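Periplasmic binding protein/LacI transcriptional regulator (Brachyspira murdochii, PDB 4KQC) probably binds a carbohydrate as the periplasmic solute-binding component of an ABC transporter. Local coordinates at residues D74-I79 / P98-G103; I7-K12 / I90-G95; L207-S212 / G243-M248; R202-L207 / V236-D241; R131-T136 / A176-L181. All coordinates share one frame; numbering follows the deposited sequence.

Contact 1: D74-I79 / P98-G103; sequences DFTEQI and PDQAQG
Q100 reaches from the loop before strand 105-110 to the start of helix 76-84 and lays its amide beside the backbone at F75. With CG anti to its own carbonyl carbon (chi1 -63°) and the rest of the chain extended, it sets OE1 2.9 Å from F75 N in a fairly straight bond (163° at the hydrogen), although the N-H comes from well above the amide carbonyl plane. F75 is the N-cap residue, and OE1 also lies at the edge of its ring, 3.9 Å from CD1; the other end of the amide, NE2, donates to G73 O. T76 lies crosswise to the shaft of Q100, its CG2 resting 3.7 Å from CG. I79 does likewise nearer the root, with CD1 3.4 Å from Q100 O. Q102 approaches separately: its NE2 donates to T76 O at 3.0 Å, in the carbonyl plane and on a lone pair, and to Q100 O at 3.1 Å, both acceptors lying close to its amide plane. D74 OD1 closes an Asx turn onto T76 N and also takes the T76 hydroxyl through its syn lone pair. F75 packs edge-to-face on F68. Were Q100 a leucine, F75 N and G73 O would probably lose their amide partner and the start of the helix one of its ties to the loop. Two neutral amides thus meet backbone groups at the helix start, OE1 of Q100 accepting from F75 N and NE2 of Q102 donating to T76 O, so that uncharged hydrogen bonds tie the loop on.

Contact 2: I7-K12 / I90-G95; sequences IAVVSK and IGFDSG
S11 and F92 make the closest backbone approach, their CA atoms 8.5 Å apart, a spacing too wide for direct pairing because strand 66-68 runs between strands 6-10 and 89-92 in the parallel sheet. The gap is bridged by side chains. F92 has its CG placed between the backbone N and the carbonyl carbon (chi1 75°), which brings the ring across to the other strand until CZ lies 3.5 Å from V9 CG1. That methyl and V10 O, 3.7 Å from F92 CE1, meet the ring obliquely, and the side chains of V9 and F92 lie crosswise. Helix 273-288 packs against F92 through I276 and A280. Beyond the strand ends the contact turns polar. The alpha/beta lobe here is that of the periplasmic binding proteins, in which loops following the C-terminal ends of the parallel strands commonly face the ligand cleft; K12 and the type II' turn F92 to G95 both occupy such loops. K12 stretches out fully extended, and its NZ donates to S94 OG at 2.7 Å. D93 OD2 lies 3.5 Å from the same NZ as a long salt bridge, the aspartate set roughly perpendicular to the lysine, while a water ties the two together by accepting from NZ at 2.8 Å and donating to OD2 at 2.9 Å. OD2 also takes a weak bond from S94 N, which would help to hold the carboxylate against its own turn. W19 of helix 18-33 packs against both K12 and D93.

Contact 3: L207-S212 / G243-M248; sequences LGIYLS and GDLVVM
I209 alternates its backbone bonds with V246 and M248 (selenomethionine) in a parallel ladder that pairs G208 with V246, I209 with V247 and Y210 with M248. I209 N donates to V246 O at 2.9 Å, and I209 O accepts from M248 N; L207 O and M248 O take V246 N and L211 N at the two ends, the last bond being short at 2.8 Å and almost straight (178°). G208 fits where a side chain would press on V246 O, which is 3.0 Å from its CA.

Packing is densest on the face carrying I209, L211 and V247. There L211 CD1 meets V247 CG1 at 3.5 Å, tighter than usual for two methyls; V247 brings CG1 up to L211 by holding it anti to the backbone N (chi1 -179°). F220 of helix 214-223 covers all three residues. Farther along this face the fit slackens, I209 CD1 and L245 CD1 being 4.5 Å apart. On the other face, Y210 turns a ring edge to M248 O, 3.7 Å from CD1; its ring stacks on F161 and its hydroxyl bonds to R157 O, while the selenomethionine packs on V120. The solvent side begins before the second strand, at partly exposed D244, whose OD1 bonds to G237 N.

Strands 208-211 and 246-250, with helix 214-223 between them in the chain and packed on one face, form a beta-alpha-beta crossover, the repeating element of the alpha/beta lobes of periplasmic binding proteins.

Contact 4: R202-L207 / V236-D241; sequences RGKSVL and VGDAQD
Two loops that lead into the neighbouring parallel strands 208-211 and 246-250 are joined here, with the carboxylate of D238 receiving the backbone at G203 and K204. OD2 accepts G203 N at 3.2 Å from the syn side, somewhat out of the carboxylate plane. K204 N comes to OD1, also at 3.2 Å, from well above that plane. D238 points CG anti to its backbone N (chi1 -155°), which carries the group across to the other loop, and Y224 OH gives OD2 a further partner. K204 lays its chain along the second loop, CG 3.3 Å from A239 O, and bends at the end, where a water that accepts a weak bond from NZ donates to D238 OD1 at 2.6 Å. Beyond, Q240 N donates to V206 O at 2.9 Å, and the extended Q240 side chain runs past S205 O to bond K142 N and K140 O. L207 CD2 abuts the D241 carboxylate, itself salt-bridged to R131. Putting a leucine in place of D238 is likely to strip G203 N, K204 N and the Y224 hydroxyl of their carboxylate acceptor and free the 202-207 loop to shift. This is carboxylate-to-backbone bonding between loops at the N-terminal ends of neighbouring parallel strands in an alpha/beta lobe.

Contact 5: R131-T136 / A176-L181; sequences RIAAFT and AGKYAL
T136 and K178 bring the two backbones closest, CA to CA 4.9 Å, where the chain leaving helix 113-133 passes the turn that leads into strand 179-184. F135 N still bonds back to I132 O at 2.9 Å, and G177, with positive phi and a small psi, makes the bend that places K178 against the helix end; any side chain at G177 would jam on the preceding carbonyl. K178 carries the contact. Its CG stands anti to its carbonyl carbon (chi1 -65°) and the chain continues fully extended, running alongside the carbonyls of A133 and F135 where the helix gives way to the loop. CD passes 3.3 Å from F135 O, and NZ finishes at A133 O, 2.7 Å away, in the carbonyl plane and on a lone pair. A174 O is a second acceptor for NZ, so the ammonium group links the helix end to the approach to the strand. Carbonyls gathered at the C-terminal end of a helix would probably suit a positive charge, though the site is near the surface. At the root of the lysine the contact is mostly apolar: I132 CG2 lies 4.0 Å from K178 CB and 4.1 Å from Y179 CB. F135 CB rests 3.8 Å from K178 O, and the F135 ring turns its edge to R131 O and I132 O. Strand 179-184 is an outermost strand of its sheet, beside strand 141-146, whose A141 touches both I132 and F135; helix 152-171 packs on Y179 through T166 and A169, and D170 takes the tyrosine hydroxyl.

How the contacts relate
The contacts divide between two alpha/beta lobes. Contacts 1 and 2 lie in one, their centres 13 Å apart, with helix 76-84 and strand 89-92 following each other in the chain. Contacts 3, 4 and 5 cluster in the other: contacts 3 and 4 share L207 and have centres only 9 Å apart, and contact 5 joins them through R131, whose NE forms a salt bridge with D241 OD2 (2.9 Å) and whose NH1 reaches D244 O (3.0 Å). Across the lobes, contacts 2 and 3 approach most closely of these contacts, about 11 Å between nearest atoms; in this family the sugar cleft lies between the lobes, whereas contacts 4 and 5 sit about 27 Å and 23 Å from contact 2 between nearest atoms.

Contact 1: D74-I79 / P98-G103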
# COMPACT_ATOMS: atom_id res chain seq x y z
N ASP A 74 3.88 -14.22 12.52
CA ASP A 74 3.08 -15.42 12.53
C ASP A 74 2.02 -15.33 13.62
O ASP A 74 2.30 -15.48 14.83
CB ASP A 74 3.98 -16.60 12.77
CG ASP A 74 3.25 -17.99 12.69
OD1 ASP A 74 2.03 -18.08 12.97
OD2 ASP A 74 3.98 -19.01 12.38
N PHE A 75 0.78 -15.17 13.21
CA PHE A 75 -0.34 -15.08 14.11
C PHE A 75 -1.28 -16.32 14.11
O PHE A 75 -2.42 -16.24 14.53
CB PHE A 75 -1.15 -13.80 13.79
CG PHE A 75 -0.34 -12.57 13.88
CD1 PHE A 75 0.40 -12.09 12.79
CD2 PHE A 75 -0.10 -11.94 15.13
CE1 PHE A 75 1.25 -11.03 12.89
CE2 PHE A 75 0.74 -10.85 15.22
CZ PHE A 75 1.44 -10.40 14.11
N THR A 76 -0.79 -17.44 13.65
CA THR A 76 -1.60 -18.61 13.52
C THR A 76 -2.14 -19.15 14.85
O THR A 76 -3.25 -19.64 14.87
CB THR A 76 -0.86 -19.75 12.75
OG1 THR A 76 0.38 -20.07 13.39
CG2 THR A 76 -0.52 -19.36 11.36
N GLU A 77 -1.36 -19.07 15.92
CA GLU A 77 -1.82 -19.52 17.22
C GLU A 77 -3.00 -18.68 17.67
O GLU A 77 -3.98 -19.21 18.18
CB GLU A 77 -0.70 -19.52 18.27
CG GLU A 77 0.43 -20.49 17.93
CD GLU A 77 1.39 -20.77 19.08
OE1 GLU A 77 1.21 -20.18 20.16
OE2 GLU A 77 2.33 -21.61 18.92
N GLN A 78 -2.89 -17.38 17.50
CA GLN A 78 -3.95 -16.44 17.91
C GLN A 78 -5.23 -16.68 17.07
O GLN A 78 -6.34 -16.77 17.60
CB GLN A 78 -3.45 -15.01 17.70
CG GLN A 78 -2.44 -14.59 18.75
CD GLN A 78 -1.01 -15.09 18.49
OE1 GLN A 78 -0.65 -15.51 17.39
NE2 GLN A 78 -0.24 -15.13 19.55
N ILE A 79 -5.04 -16.86 15.77
CA ILE A 79 -6.18 -17.06 14.87
C ILE A 79 -6.83 -18.41 15.16
O ILE A 79 -8.07 -18.55 15.21
CB ILE A 79 -5.75 -16.92 13.41
CG1 ILE A 79 -5.35 -15.50 13.12
CG2 ILE A 79 -6.87 -17.38 12.46
CD1 ILE A 79 -4.51 -15.38 11.88
N PRO A 98 -3.26 -14.97 3.84
CA PRO A 98 -4.17 -16.03 3.53
C PRO A 98 -3.78 -17.40 4.08
O PRO A 98 -4.63 -18.19 4.52
CB PRO A 98 -4.18 -16.05 1.98
CG PRO A 98 -3.92 -14.63 1.64
CD PRO A 98 -2.93 -14.14 2.65
N ASP A 99 -2.49 -17.70 4.06
CA ASP A 99 -2.02 -18.96 4.60
C ASP A 99 -2.03 -19.05 6.12
O ASP A 99 -1.65 -20.10 6.68
CB ASP A 99 -0.62 -19.35 3.98
CG ASP A 99 0.57 -18.51 4.48
OD1 ASP A 99 0.45 -17.75 5.46
OD2 ASP A 99 1.64 -18.65 3.88
N GLN A 100 -2.46 -17.99 6.79
CA GLN A 100 -2.63 -18.00 8.25
C GLN A 100 -4.10 -18.02 8.65
O GLN A 100 -4.40 -18.14 9.84
CB GLN A 100 -1.97 -16.80 8.91
CG GLN A 100 -0.46 -16.79 8.71
CD GLN A 100 0.28 -15.75 9.53
OE1 GLN A 100 -0.26 -15.16 10.46
NE2 GLN A 100 1.51 -15.47 9.12
N ALA A 101 -5.01 -17.74 7.72
CA ALA A 101 -6.37 -17.45 8.11
C ALA A 101 -7.17 -18.64 8.64
O ALA A 101 -8.17 -18.45 9.37
CB ALA A 101 -7.11 -16.82 6.91
N GLN A 102 -6.81 -19.86 8.25
CA GLN A 102 -7.44 -21.06 8.79
C GLN A 102 -8.99 -21.09 8.69
O GLN A 102 -9.66 -21.65 9.56
CB GLN A 102 -6.97 -21.24 10.26
CG GLN A 102 -5.48 -21.50 10.42
CD GLN A 102 -4.99 -21.34 11.86
OE1 GLN A 102 -5.19 -22.19 12.72
NE2 GLN A 102 -4.39 -20.21 12.15
N GLY A 103 -9.54 -20.49 7.63
CA GLY A 103 -10.99 -20.49 7.48
C GLY A 103 -11.73 -19.62 8.43
O GLY A 103 -12.92 -19.80 8.55

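Contact 2: I7-K12 / I90-G95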
# COMPACT_ATOMS: atom_id res chain seq x y z
N ILE A 7 -15.95 -4.33 20.69
CA ILE A 7 -15.21 -4.93 19.58
C ILE A 7 -13.74 -4.52 19.63
O ILE A 7 -13.39 -3.35 19.86
CB ILE A 7 -15.82 -4.48 18.22
CG1 ILE A 7 -17.17 -5.17 18.00
CG2 ILE A 7 -14.86 -4.82 17.06
CD1 ILE A 7 -17.97 -4.67 16.79
N ALA A 8 -12.86 -5.50 19.50
CA ALA A 8 -11.43 -5.27 19.53
C ALA A 8 -10.92 -4.98 18.15
O ALA A 8 -11.22 -5.73 17.20
CB ALA A 8 -10.73 -6.52 20.04
N VAL A 9 -10.19 -3.89 18.03
CA VAL A 9 -9.52 -3.54 16.80
C VAL A 9 -8.01 -3.53 17.00
O VAL A 9 -7.50 -2.71 17.78
CB VAL A 9 -9.96 -2.19 16.24
CG1 VAL A 9 -9.25 -1.92 14.93
CG2 VAL A 9 -11.48 -2.19 16.05
N VAL A 10 -7.29 -4.48 16.38
CA VAL A 10 -5.85 -4.59 16.52
C VAL A 10 -5.23 -4.11 15.23
O VAL A 10 -5.41 -4.73 14.19
CB VAL A 10 -5.46 -6.03 16.88
CG1 VAL A 10 -3.95 -6.14 16.94
CG2 VAL A 10 -6.14 -6.45 18.18
N SER A 11 -4.57 -2.96 15.31
CA SER A 11 -4.12 -2.21 14.17
C SER A 11 -2.61 -2.39 13.99
O SER A 11 -1.95 -3.05 14.86
CB SER A 11 -4.37 -0.70 14.45
OG SER A 11 -3.45 -0.23 15.44
N LYS A 12 -2.03 -1.74 13.01
CA LYS A 12 -0.53 -1.76 12.89
C LYS A 12 0.19 -0.69 13.71
O LYS A 12 1.42 -0.55 13.64
CB LYS A 12 -0.12 -1.65 11.43
CG LYS A 12 -0.66 -2.76 10.51
CD LYS A 12 0.04 -2.77 9.17
CE LYS A 12 -0.65 -3.70 8.20
NZ LYS A 12 0.14 -3.82 6.96
N ILE A 90 -12.63 -10.28 11.41
CA ILE A 90 -12.63 -9.44 10.20
C ILE A 90 -11.21 -9.03 9.96
O ILE A 90 -10.53 -8.57 10.91
CB ILE A 90 -13.50 -8.19 10.43
CG1 ILE A 90 -14.96 -8.55 10.73
CG2 ILE A 90 -13.41 -7.15 9.31
CD1 ILE A 90 -15.60 -9.45 9.72
N GLY A 91 -10.72 -9.13 8.73
CA GLY A 91 -9.46 -8.46 8.40
C GLY A 91 -9.70 -7.02 7.94
O GLY A 91 -10.77 -6.66 7.36
N PHE A 92 -8.69 -6.18 8.10
CA PHE A 92 -8.72 -4.89 7.49
C PHE A 92 -7.36 -4.42 7.05
O PHE A 92 -6.35 -4.90 7.53
CB PHE A 92 -9.51 -3.87 8.32
CG PHE A 92 -8.82 -3.36 9.54
CD1 PHE A 92 -8.59 -4.21 10.57
CD2 PHE A 92 -8.44 -2.04 9.67
CE1 PHE A 92 -8.00 -3.77 11.73
CE2 PHE A 92 -7.84 -1.58 10.82
CZ PHE A 92 -7.60 -2.45 11.87
N ASP A 93 -7.32 -3.47 6.10
CA ASP A 93 -6.02 -3.13 5.47
C ASP A 93 -5.40 -4.45 4.90
O ASP A 93 -6.15 -5.27 4.34
CB ASP A 93 -5.11 -2.40 6.49
CG ASP A 93 -3.93 -1.75 5.85
OD1 ASP A 93 -4.15 -0.71 5.16
OD2 ASP A 93 -2.83 -2.27 5.98
N SER A 94 -4.12 -4.75 5.13
CA SER A 94 -3.60 -5.99 4.61
C SER A 94 -4.18 -7.22 5.31
O SER A 94 -3.96 -8.38 4.82
CB SER A 94 -2.07 -5.98 4.67
OG SER A 94 -1.67 -5.61 5.95
N GLY A 95 -4.87 -7.03 6.45
CA GLY A 95 -5.63 -8.11 7.07
C GLY A 95 -4.75 -9.24 7.55
O GLY A 95 -3.72 -9.00 8.16
O HOH W 1 -0.09 -1.18 5.94

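Contact 3: L207-S212 / G243-M248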
# COMPACT_ATOMS: atom_id res chain seq x y z
N LEU A 207 13.67 4.13 -17.96
CA LEU A 207 12.79 5.26 -18.30
C LEU A 207 11.88 5.63 -17.17
O LEU A 207 11.47 6.80 -17.04
CB LEU A 207 11.88 4.95 -19.52
CG LEU A 207 12.48 4.71 -20.88
CD1 LEU A 207 11.36 4.44 -21.91
CD2 LEU A 207 13.23 5.98 -21.20
N GLY A 208 11.50 4.63 -16.38
CA GLY A 208 10.50 4.89 -15.31
C GLY A 208 10.80 4.01 -14.13
O GLY A 208 11.45 2.99 -14.27
N ILE A 209 10.26 4.41 -12.99
CA ILE A 209 10.40 3.68 -11.76
C ILE A 209 9.10 3.73 -11.02
O ILE A 209 8.55 4.83 -10.78
CB ILE A 209 11.48 4.32 -10.90
CG1 ILE A 209 12.85 4.34 -11.64
CG2 ILE A 209 11.52 3.57 -9.58
CD1 ILE A 209 13.95 5.12 -10.89
N TYR A 210 8.57 2.56 -10.70
CA TYR A 210 7.33 2.44 -9.88
C TYR A 210 7.75 2.06 -8.44
O TYR A 210 8.45 1.05 -8.20
CB TYR A 210 6.40 1.37 -10.45
CG TYR A 210 5.32 0.90 -9.51
CD1 TYR A 210 4.55 1.75 -8.76
CD2 TYR A 210 5.02 -0.44 -9.41
CE1 TYR A 210 3.49 1.29 -7.97
CE2 TYR A 210 4.04 -0.89 -8.58
CZ TYR A 210 3.26 -0.06 -7.88
OH TYR A 210 2.30 -0.59 -7.09
N LEU A 211 7.37 2.91 -7.49
CA LEU A 211 7.61 2.78 -6.06
C LEU A 211 6.39 2.21 -5.35
O LEU A 211 5.38 2.88 -5.30
CB LEU A 211 7.96 4.19 -5.55
CG LEU A 211 9.09 4.97 -6.23
CD1 LEU A 211 9.05 6.43 -5.82
CD2 LEU A 211 10.40 4.29 -5.93
N SER A 212 6.42 0.93 -4.96
CA SER A 212 5.25 0.22 -4.44
C SER A 212 4.77 0.63 -3.06
O SER A 212 3.68 0.21 -2.67
CB SER A 212 5.39 -1.30 -4.56
OG SER A 212 6.38 -1.79 -3.69
N GLY A 243 16.00 11.67 -21.62
CA GLY A 243 14.93 12.50 -21.07
C GLY A 243 14.89 12.38 -19.56
O GLY A 243 15.90 12.02 -18.92
N ASP A 244 13.73 12.74 -19.01
CA ASP A 244 13.55 12.75 -17.56
C ASP A 244 12.94 11.43 -17.08
O ASP A 244 12.12 10.86 -17.73
CB ASP A 244 12.62 13.84 -17.14
CG ASP A 244 13.11 15.21 -17.54
OD1 ASP A 244 14.27 15.35 -17.95
OD2 ASP A 244 12.32 16.14 -17.38
N LEU A 245 13.39 10.99 -15.91
CA LEU A 245 12.80 9.82 -15.30
C LEU A 245 11.35 10.06 -14.92
O LEU A 245 11.05 11.14 -14.42
CB LEU A 245 13.57 9.40 -14.04
CG LEU A 245 14.90 8.81 -14.26
CD1 LEU A 245 15.68 8.71 -12.98
CD2 LEU A 245 14.76 7.38 -14.77
N VAL A 246 10.51 9.09 -15.21
CA VAL A 246 9.10 9.08 -14.81
C VAL A 246 8.95 8.16 -13.62
O VAL A 246 9.07 6.97 -13.74
CB VAL A 246 8.15 8.63 -15.93
CG1 VAL A 246 6.70 8.67 -15.45
CG2 VAL A 246 8.36 9.53 -17.16
N VAL A 247 8.71 8.78 -12.48
CA VAL A 247 8.66 8.06 -11.21
C VAL A 247 7.27 8.22 -10.60
O VAL A 247 6.76 9.33 -10.53
CB VAL A 247 9.76 8.57 -10.27
CG1 VAL A 247 9.74 7.81 -8.94
CG2 VAL A 247 11.15 8.51 -10.93
N MSE A 248 6.66 7.12 -10.19
CA MSE A 248 5.29 7.11 -9.62
C MSE A 248 5.30 6.24 -8.38
O MSE A 248 5.93 5.19 -8.40
CB MSE A 248 4.26 6.64 -10.67
CG MSE A 248 4.23 7.67 -11.81
SE MSE A 248 3.13 6.91 -13.23
CE MSE A 248 3.23 8.53 -14.32

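Contact 4: R202-L207 / V236-D241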
# COMPACT_ATOMS: atom_id res chain seq x y z
N ARG A 202 20.57 4.61 -11.63
CA ARG A 202 21.11 5.90 -12.06
C ARG A 202 21.83 5.78 -13.41
O ARG A 202 22.21 4.70 -13.86
CB ARG A 202 22.15 6.40 -11.03
CG ARG A 202 21.57 6.79 -9.70
CD ARG A 202 22.61 7.61 -8.93
NE ARG A 202 23.81 6.82 -8.64
CZ ARG A 202 25.04 7.15 -8.99
NH1 ARG A 202 25.29 8.29 -9.61
NH2 ARG A 202 26.04 6.37 -8.63
N GLY A 203 22.04 6.90 -14.05
CA GLY A 203 22.93 6.92 -15.19
C GLY A 203 22.33 6.45 -16.46
O GLY A 203 22.91 5.62 -17.17
N LYS A 204 21.17 6.99 -16.80
CA LYS A 204 20.52 6.62 -18.08
C LYS A 204 20.32 5.11 -18.22
O LYS A 204 20.71 4.48 -19.22
CB LYS A 204 21.28 7.23 -19.27
CG LYS A 204 21.37 8.75 -19.23
CD LYS A 204 21.80 9.32 -20.60
CE LYS A 204 21.95 10.81 -20.50
NZ LYS A 204 23.19 11.16 -19.76
N SER A 205 19.73 4.52 -17.19
CA SER A 205 19.49 3.09 -17.12
C SER A 205 18.06 2.66 -17.38
O SER A 205 17.81 1.55 -17.95
CB SER A 205 19.90 2.53 -15.76
OG SER A 205 21.28 2.78 -15.50
N VAL A 206 17.10 3.48 -16.95
CA VAL A 206 15.67 3.15 -17.04
C VAL A 206 14.89 4.35 -17.48
O VAL A 206 15.39 5.49 -17.43
CB VAL A 206 15.12 2.59 -15.71
CG1 VAL A 206 15.89 1.34 -15.20
CG2 VAL A 206 15.09 3.66 -14.66
N LEU A 207 13.67 4.13 -17.96
CA LEU A 207 12.79 5.26 -18.30
C LEU A 207 11.88 5.63 -17.17
O LEU A 207 11.47 6.80 -17.04
CB LEU A 207 11.88 4.95 -19.52
CG LEU A 207 12.48 4.71 -20.88
CD1 LEU A 207 11.36 4.44 -21.91
CD2 LEU A 207 13.23 5.98 -21.20
N VAL A 236 16.35 14.94 -14.06
CA VAL A 236 16.31 15.59 -15.36
C VAL A 236 17.48 15.10 -16.20
O VAL A 236 18.62 15.16 -15.78
CB VAL A 236 16.32 17.14 -15.23
CG1 VAL A 236 16.36 17.83 -16.59
CG2 VAL A 236 15.11 17.62 -14.46
N GLY A 237 17.18 14.56 -17.36
CA GLY A 237 18.19 14.05 -18.26
C GLY A 237 18.77 12.71 -17.87
O GLY A 237 19.70 12.25 -18.52
N ASP A 238 18.21 12.05 -16.84
CA ASP A 238 18.82 10.81 -16.34
C ASP A 238 18.11 9.55 -16.75
O ASP A 238 18.50 8.48 -16.32
CB ASP A 238 19.02 10.80 -14.82
CG ASP A 238 20.14 9.84 -14.38
OD1 ASP A 238 21.16 9.69 -15.12
OD2 ASP A 238 20.08 9.28 -13.27
N ALA A 239 17.13 9.67 -17.62
CA ALA A 239 16.46 8.49 -18.17
C ALA A 239 17.28 7.86 -19.26
O ALA A 239 18.18 8.47 -19.83
CB ALA A 239 15.08 8.83 -18.65
N GLN A 240 16.96 6.61 -19.55
CA GLN A 240 17.63 5.78 -20.49
C GLN A 240 17.78 6.41 -21.90
O GLN A 240 18.80 6.19 -22.58
CB GLN A 240 16.84 4.46 -20.51
CG GLN A 240 17.52 3.31 -21.11
CD GLN A 240 16.63 2.11 -21.19
OE1 GLN A 240 15.52 2.11 -20.67
NE2 GLN A 240 17.06 1.12 -21.93
N ASP A 241 16.78 7.19 -22.32
CA ASP A 241 16.77 7.94 -23.57
C ASP A 241 17.30 9.38 -23.45
O ASP A 241 17.16 10.16 -24.39
CB ASP A 241 15.40 7.95 -24.22
CG ASP A 241 14.32 8.59 -23.35
OD1 ASP A 241 14.61 9.12 -22.23
OD2 ASP A 241 13.15 8.56 -23.78
O HOH W 2 22.33 11.47 -16.53
O HOH W 3 18.20 5.91 -15.22

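Contact 5: R131-T136 / A176-L181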
# COMPACT_ATOMS: atom_id res chain seq x y z
N ARG A 131 7.94 7.37 -25.94
CA ARG A 131 9.34 7.12 -25.60
C ARG A 131 9.80 5.67 -25.76
O ARG A 131 10.90 5.39 -26.29
CB ARG A 131 9.72 7.74 -24.25
CG ARG A 131 9.80 9.25 -24.35
CD ARG A 131 9.71 9.85 -22.95
NE ARG A 131 10.96 9.60 -22.22
CZ ARG A 131 11.21 9.97 -20.96
NH1 ARG A 131 12.41 9.72 -20.46
NH2 ARG A 131 10.28 10.56 -20.19
N ILE A 132 8.95 4.73 -25.38
CA ILE A 132 9.24 3.31 -25.54
C ILE A 132 9.34 2.92 -27.01
O ILE A 132 10.16 2.10 -27.36
CB ILE A 132 8.17 2.45 -24.84
CG1 ILE A 132 8.32 2.58 -23.32
CG2 ILE A 132 8.29 0.97 -25.25
CD1 ILE A 132 7.08 2.15 -22.52
N ALA A 133 8.50 3.50 -27.86
CA ALA A 133 8.47 3.15 -29.28
C ALA A 133 9.81 3.38 -29.99
O ALA A 133 10.10 2.70 -30.98
CB ALA A 133 7.38 3.92 -29.95
N ALA A 134 10.62 4.32 -29.48
CA ALA A 134 12.01 4.52 -29.90
C ALA A 134 13.02 3.43 -29.63
O ALA A 134 14.13 3.45 -30.21
CB ALA A 134 12.55 5.84 -29.36
N PHE A 135 12.71 2.50 -28.73
CA PHE A 135 13.61 1.41 -28.41
C PHE A 135 13.39 0.23 -29.36
O PHE A 135 12.56 0.32 -30.29
CB PHE A 135 13.48 1.04 -26.93
CG PHE A 135 14.05 2.09 -26.07
CD1 PHE A 135 13.34 3.21 -25.77
CD2 PHE A 135 15.33 1.95 -25.55
CE1 PHE A 135 13.90 4.23 -24.99
CE2 PHE A 135 15.90 2.96 -24.79
CZ PHE A 135 15.15 4.10 -24.49
N THR A 136 14.16 -0.81 -29.16
CA THR A 136 14.09 -1.97 -30.04
C THR A 136 14.14 -3.24 -29.27
O THR A 136 14.47 -3.27 -28.08
CB THR A 136 15.27 -1.97 -31.05
OG1 THR A 136 16.53 -2.07 -30.36
CG2 THR A 136 15.28 -0.74 -31.91
N ALA A 176 5.05 -3.03 -28.39
CA ALA A 176 5.21 -4.46 -28.09
C ALA A 176 6.61 -4.92 -28.45
O ALA A 176 7.18 -4.52 -29.43
CB ALA A 176 4.16 -5.27 -28.78
N GLY A 177 7.21 -5.72 -27.59
CA GLY A 177 8.55 -6.18 -27.83
C GLY A 177 9.70 -5.22 -27.52
O GLY A 177 10.86 -5.59 -27.67
N LYS A 178 9.41 -3.99 -27.13
CA LYS A 178 10.45 -2.97 -26.99
C LYS A 178 10.69 -2.59 -25.55
O LYS A 178 11.33 -1.60 -25.32
CB LYS A 178 10.04 -1.71 -27.73
CG LYS A 178 9.93 -1.87 -29.25
CD LYS A 178 9.41 -0.60 -29.91
CE LYS A 178 9.41 -0.76 -31.39
NZ LYS A 178 8.83 0.51 -31.97
N TYR A 179 10.13 -3.33 -24.60
CA TYR A 179 10.20 -2.93 -23.22
C TYR A 179 10.51 -4.12 -22.37
O TYR A 179 10.21 -5.30 -22.71
CB TYR A 179 8.90 -2.24 -22.77
CG TYR A 179 7.79 -3.22 -22.55
CD1 TYR A 179 6.99 -3.64 -23.62
CD2 TYR A 179 7.53 -3.77 -21.33
CE1 TYR A 179 6.02 -4.63 -23.47
CE2 TYR A 179 6.53 -4.72 -21.15
CZ TYR A 179 5.78 -5.14 -22.21
OH TYR A 179 4.83 -6.10 -22.08
N ALA A 180 11.09 -3.87 -21.20
CA ALA A 180 11.27 -4.90 -20.15
C ALA A 180 11.01 -4.32 -18.77
O ALA A 180 11.47 -3.23 -18.46
CB ALA A 180 12.68 -5.43 -20.17
N LEU A 181 10.25 -5.04 -17.96
CA LEU A 181 9.95 -4.62 -16.63
C LEU A 181 10.99 -5.32 -15.72
O LEU A 181 11.21 -6.53 -15.85
CB LEU A 181 8.54 -5.03 -16.24
CG LEU A 181 7.40 -4.43 -17.06
CD1 LEU A 181 6.04 -5.06 -16.79
CD2 LEU A 181 7.38 -2.94 -16.83